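Local coordinates for protein monooxygenase (Agrobacterium tumefaciens, PDB 2I7G) that probably catalyses a flavin-dependent monooxygenation, as a member of the luciferase-like monooxygenase family, at residues Ala218-Ala230 against Ala299-Pro311. Residues are numbered along the deposited sequence; the frame is centred on the assembly and turned at random.
Sequences ALAIIGGEYRRFA and ARGPEGNLFLGEP. With SO4 (sulfate ion), chain F.
Asn305 reaches across to the Gly223-Gly224 backbone with its side-chain amide. ND2 donates to Gly224 O at 2.9 Å, almost straight (170°). The donor lies in the carbonyl plane, on a lone pair. CG of Asn305 sits between its backbone N and carbonyl carbon (chi1 61°), which brings the amide up to this loop. OD1 is held by Arg286 of helix 279-286. Asn305 CB packs on Ile221 CG2 at 3.7 Å.

Two residues after Gly224, Tyr226 N donates at 3.0 Å to Glu303 O, in the type I beta turn Gly301-Gly304. The Tyr226 ring follows the 302-304 backbone, with Pro302 O and Gly304 O at its edge. Its CD1 lies 4.2 Å from Phe307 CZ, the ring planes 42° apart. A water links Tyr226 OH to Pro302 O.

The Glu303 carboxylate lies over one face of the Arg227 guanidinium. OE1 is 3.1 Å from Arg227 NE, a salt bridge through charge alone, since no N-H points at it. Arg227 NH2 bonds Glu225 OE1 at 3.0 Å, completing a three-residue ionic network.

Within 218-230, Arg228 NE and NH2 both donate to Gly223 O. A sulfate, probably from the crystallisation liquor, accepts from Gly224 N and Trp288 NE1. The contact joins the loops after strand 217-220 and before strand 307-309 in the TIM barrel, the fold of the luciferase-like monooxygenase family.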
# COMPACT_ATOMS: atom_id res chain seq x y z
N ALA B 218 -15.36 -12.69 12.59
CA ALA B 218 -14.42 -13.82 12.38
C ALA B 218 -13.86 -14.19 13.74
O ALA B 218 -13.17 -13.38 14.36
CB ALA B 218 -13.29 -13.40 11.42
N LEU B 219 -14.15 -15.40 14.19
CA LEU B 219 -13.73 -15.89 15.48
C LEU B 219 -12.42 -16.70 15.41
O LEU B 219 -12.34 -17.72 14.71
CB LEU B 219 -14.82 -16.81 16.01
CG LEU B 219 -14.61 -17.37 17.40
CD1 LEU B 219 -14.38 -16.28 18.50
CD2 LEU B 219 -15.87 -18.19 17.70
N ALA B 220 -11.41 -16.28 16.17
CA ALA B 220 -10.17 -17.09 16.31
C ALA B 220 -10.40 -18.28 17.26
O ALA B 220 -10.84 -18.10 18.40
CB ALA B 220 -9.01 -16.20 16.78
N ILE B 221 -10.15 -19.50 16.78
CA ILE B 221 -10.34 -20.72 17.59
C ILE B 221 -8.98 -21.12 18.15
O ILE B 221 -8.15 -21.71 17.45
CB ILE B 221 -10.92 -21.91 16.78
CG1 ILE B 221 -12.21 -21.52 16.02
CG2 ILE B 221 -11.12 -23.18 17.70
CD1 ILE B 221 -13.30 -20.95 16.90
N ILE B 222 -8.72 -20.73 19.39
CA ILE B 222 -7.40 -20.96 19.97
C ILE B 222 -7.56 -21.73 21.28
O ILE B 222 -8.19 -21.24 22.22
CB ILE B 222 -6.62 -19.62 20.12
CG1 ILE B 222 -6.39 -19.03 18.70
CG2 ILE B 222 -5.33 -19.80 20.97
CD1 ILE B 222 -5.29 -17.99 18.53
N GLY B 223 -7.05 -22.95 21.32
CA GLY B 223 -7.05 -23.73 22.57
C GLY B 223 -8.33 -24.51 22.87
O GLY B 223 -9.45 -24.00 22.70
N GLY B 224 -8.16 -25.74 23.33
CA GLY B 224 -9.27 -26.59 23.73
C GLY B 224 -10.04 -27.12 22.55
O GLY B 224 -9.55 -27.13 21.41
N GLU B 225 -11.23 -27.63 22.82
CA GLU B 225 -12.07 -28.18 21.77
C GLU B 225 -12.80 -27.07 21.08
O GLU B 225 -13.29 -26.15 21.74
CB GLU B 225 -13.03 -29.22 22.36
CG GLU B 225 -12.27 -30.40 22.96
CD GLU B 225 -13.17 -31.58 23.29
OE1 GLU B 225 -14.42 -31.46 23.23
OE2 GLU B 225 -12.62 -32.65 23.59
N TYR B 226 -12.84 -27.12 19.76
CA TYR B 226 -13.48 -26.05 19.01
C TYR B 226 -14.95 -25.85 19.43
O TYR B 226 -15.42 -24.71 19.42
CB TYR B 226 -13.34 -26.20 17.48
CG TYR B 226 -14.08 -27.35 16.85
CD1 TYR B 226 -13.41 -28.49 16.40
CD2 TYR B 226 -15.44 -27.25 16.58
CE1 TYR B 226 -14.10 -29.55 15.77
CE2 TYR B 226 -16.14 -28.30 15.94
CZ TYR B 226 -15.47 -29.43 15.54
OH TYR B 226 -16.17 -30.43 14.93
N ARG B 227 -15.61 -26.94 19.81
CA ARG B 227 -17.02 -26.94 20.24
C ARG B 227 -17.31 -25.88 21.29
O ARG B 227 -18.41 -25.31 21.33
CB ARG B 227 -17.41 -28.30 20.85
CG ARG B 227 -17.73 -29.33 19.85
CD ARG B 227 -18.31 -30.55 20.53
NE ARG B 227 -17.32 -31.37 21.25
CZ ARG B 227 -17.60 -32.57 21.75
NH1 ARG B 227 -18.82 -33.07 21.63
NH2 ARG B 227 -16.67 -33.27 22.39
N ARG B 228 -16.34 -25.65 22.17
CA ARG B 228 -16.55 -24.76 23.32
C ARG B 228 -16.83 -23.31 22.90
O ARG B 228 -17.40 -22.53 23.68
CB ARG B 228 -15.38 -24.84 24.30
CG ARG B 228 -14.21 -24.06 23.92
CD ARG B 228 -13.16 -24.17 25.01
NE ARG B 228 -11.94 -23.46 24.62
CZ ARG B 228 -11.67 -22.20 24.95
NH1 ARG B 228 -12.54 -21.49 25.66
NH2 ARG B 228 -10.53 -21.64 24.54
N PHE B 229 -16.41 -22.96 21.69
CA PHE B 229 -16.63 -21.60 21.13
C PHE B 229 -18.03 -21.36 20.56
O PHE B 229 -18.44 -20.19 20.36
CB PHE B 229 -15.57 -21.34 20.04
CG PHE B 229 -14.18 -21.20 20.58
CD1 PHE B 229 -13.71 -19.96 21.00
CD2 PHE B 229 -13.33 -22.30 20.67
CE1 PHE B 229 -12.42 -19.80 21.51
CE2 PHE B 229 -12.03 -22.16 21.19
CZ PHE B 229 -11.58 -20.89 21.61
N ALA B 230 -18.77 -22.43 20.29
CA ALA B 230 -20.07 -22.29 19.63
C ALA B 230 -21.03 -21.26 20.27
O ALA B 230 -21.71 -20.53 19.53
CB ALA B 230 -20.77 -23.64 19.48
N ALA B 299 -4.82 -31.62 20.47
CA ALA B 299 -5.26 -30.43 19.74
C ALA B 299 -5.63 -30.77 18.29
O ALA B 299 -6.52 -30.15 17.70
CB ALA B 299 -4.14 -29.38 19.77
N ARG B 300 -4.92 -31.72 17.69
CA ARG B 300 -5.19 -32.09 16.29
C ARG B 300 -6.20 -33.24 16.15
O ARG B 300 -6.51 -33.60 15.03
CB ARG B 300 -3.89 -32.46 15.56
CG ARG B 300 -3.23 -33.77 16.05
CD ARG B 300 -1.82 -33.87 15.46
NE ARG B 300 -1.13 -35.10 15.88
CZ ARG B 300 -1.16 -36.24 15.19
NH1 ARG B 300 -1.87 -36.32 14.07
NH2 ARG B 300 -0.49 -37.31 15.62
N GLY B 301 -6.66 -33.86 17.26
CA GLY B 301 -7.71 -34.89 17.21
C GLY B 301 -9.03 -34.30 16.69
O GLY B 301 -9.14 -33.10 16.45
N PRO B 302 -10.06 -35.16 16.52
CA PRO B 302 -11.34 -34.74 15.91
C PRO B 302 -12.00 -33.51 16.55
O PRO B 302 -12.50 -32.63 15.83
CB PRO B 302 -12.24 -35.99 16.03
CG PRO B 302 -11.25 -37.14 16.05
CD PRO B 302 -10.04 -36.60 16.82
N GLU B 303 -11.93 -33.41 17.87
CA GLU B 303 -12.56 -32.27 18.58
C GLU B 303 -11.63 -31.07 18.80
O GLU B 303 -12.09 -30.03 19.26
CB GLU B 303 -13.12 -32.74 19.92
CG GLU B 303 -14.16 -33.87 19.79
CD GLU B 303 -15.39 -33.48 18.94
OE1 GLU B 303 -15.66 -32.27 18.74
OE2 GLU B 303 -16.07 -34.40 18.46
N GLY B 304 -10.34 -31.20 18.50
CA GLY B 304 -9.38 -30.19 18.88
C GLY B 304 -9.37 -28.99 17.95
O GLY B 304 -9.90 -29.03 16.85
N ASN B 305 -8.66 -27.95 18.35
CA ASN B 305 -8.68 -26.70 17.60
C ASN B 305 -7.75 -26.66 16.37
O ASN B 305 -7.85 -25.74 15.53
CB ASN B 305 -8.36 -25.55 18.54
CG ASN B 305 -7.01 -25.70 19.15
OD1 ASN B 305 -6.03 -25.37 18.55
ND2 ASN B 305 -6.94 -26.30 20.35
N LEU B 306 -6.86 -27.65 16.22
CA LEU B 306 -5.93 -27.67 15.07
C LEU B 306 -6.52 -28.50 13.93
O LEU B 306 -6.85 -29.69 14.13
CB LEU B 306 -4.57 -28.24 15.46
CG LEU B 306 -3.76 -27.41 16.48
CD1 LEU B 306 -2.39 -28.09 16.74
CD2 LEU B 306 -3.56 -25.97 15.92
N PHE B 307 -6.69 -27.87 12.76
CA PHE B 307 -7.31 -28.51 11.58
C PHE B 307 -6.15 -29.07 10.75
O PHE B 307 -5.55 -28.37 9.90
CB PHE B 307 -8.17 -27.48 10.82
CG PHE B 307 -9.50 -27.27 11.47
CD1 PHE B 307 -10.68 -27.65 10.85
CD2 PHE B 307 -9.56 -26.67 12.75
CE1 PHE B 307 -11.89 -27.45 11.47
CE2 PHE B 307 -10.77 -26.48 13.40
CZ PHE B 307 -11.94 -26.87 12.76
N LEU B 308 -5.81 -30.33 11.03
CA LEU B 308 -4.52 -30.86 10.56
C LEU B 308 -4.60 -32.33 10.13
O LEU B 308 -5.11 -33.18 10.88
CB LEU B 308 -3.50 -30.72 11.66
CG LEU B 308 -2.06 -31.07 11.29
CD1 LEU B 308 -1.12 -30.16 12.01
CD2 LEU B 308 -1.75 -32.56 11.61
N GLY B 309 -4.04 -32.63 8.96
CA GLY B 309 -3.99 -34.03 8.51
C GLY B 309 -4.01 -34.16 7.01
O GLY B 309 -3.81 -33.18 6.27
N GLU B 310 -4.26 -35.40 6.56
CA GLU B 310 -4.47 -35.63 5.12
C GLU B 310 -5.77 -34.92 4.67
O GLU B 310 -6.58 -34.49 5.52
CB GLU B 310 -4.55 -37.14 4.80
CG GLU B 310 -5.78 -37.81 5.40
CD GLU B 310 -5.95 -39.27 4.90
OE1 GLU B 310 -4.94 -39.84 4.43
OE2 GLU B 310 -7.08 -39.80 5.00
N PRO B 311 -5.95 -34.73 3.35
CA PRO B 311 -7.11 -33.93 2.92
C PRO B 311 -8.49 -34.40 3.41
O PRO B 311 -9.31 -33.56 3.85
CB PRO B 311 -6.99 -33.90 1.38
CG PRO B 311 -5.51 -34.02 1.16
CD PRO B 311 -5.09 -35.08 2.20
S SO4 F . -4.90 -26.81 22.92
O1 SO4 F . -4.95 -25.36 22.97
O2 SO4 F . -6.19 -27.28 22.46
O3 SO4 F . -3.87 -27.24 22.00
O4 SO4 F . -4.68 -27.35 24.25
O HOH W 1 -6.68 -23.24 15.69
O HOH W 2 -7.53 -28.58 21.25
O HOH W 3 -14.83 -32.78 14.39
O HOH W 4 -17.27 -31.55 17.05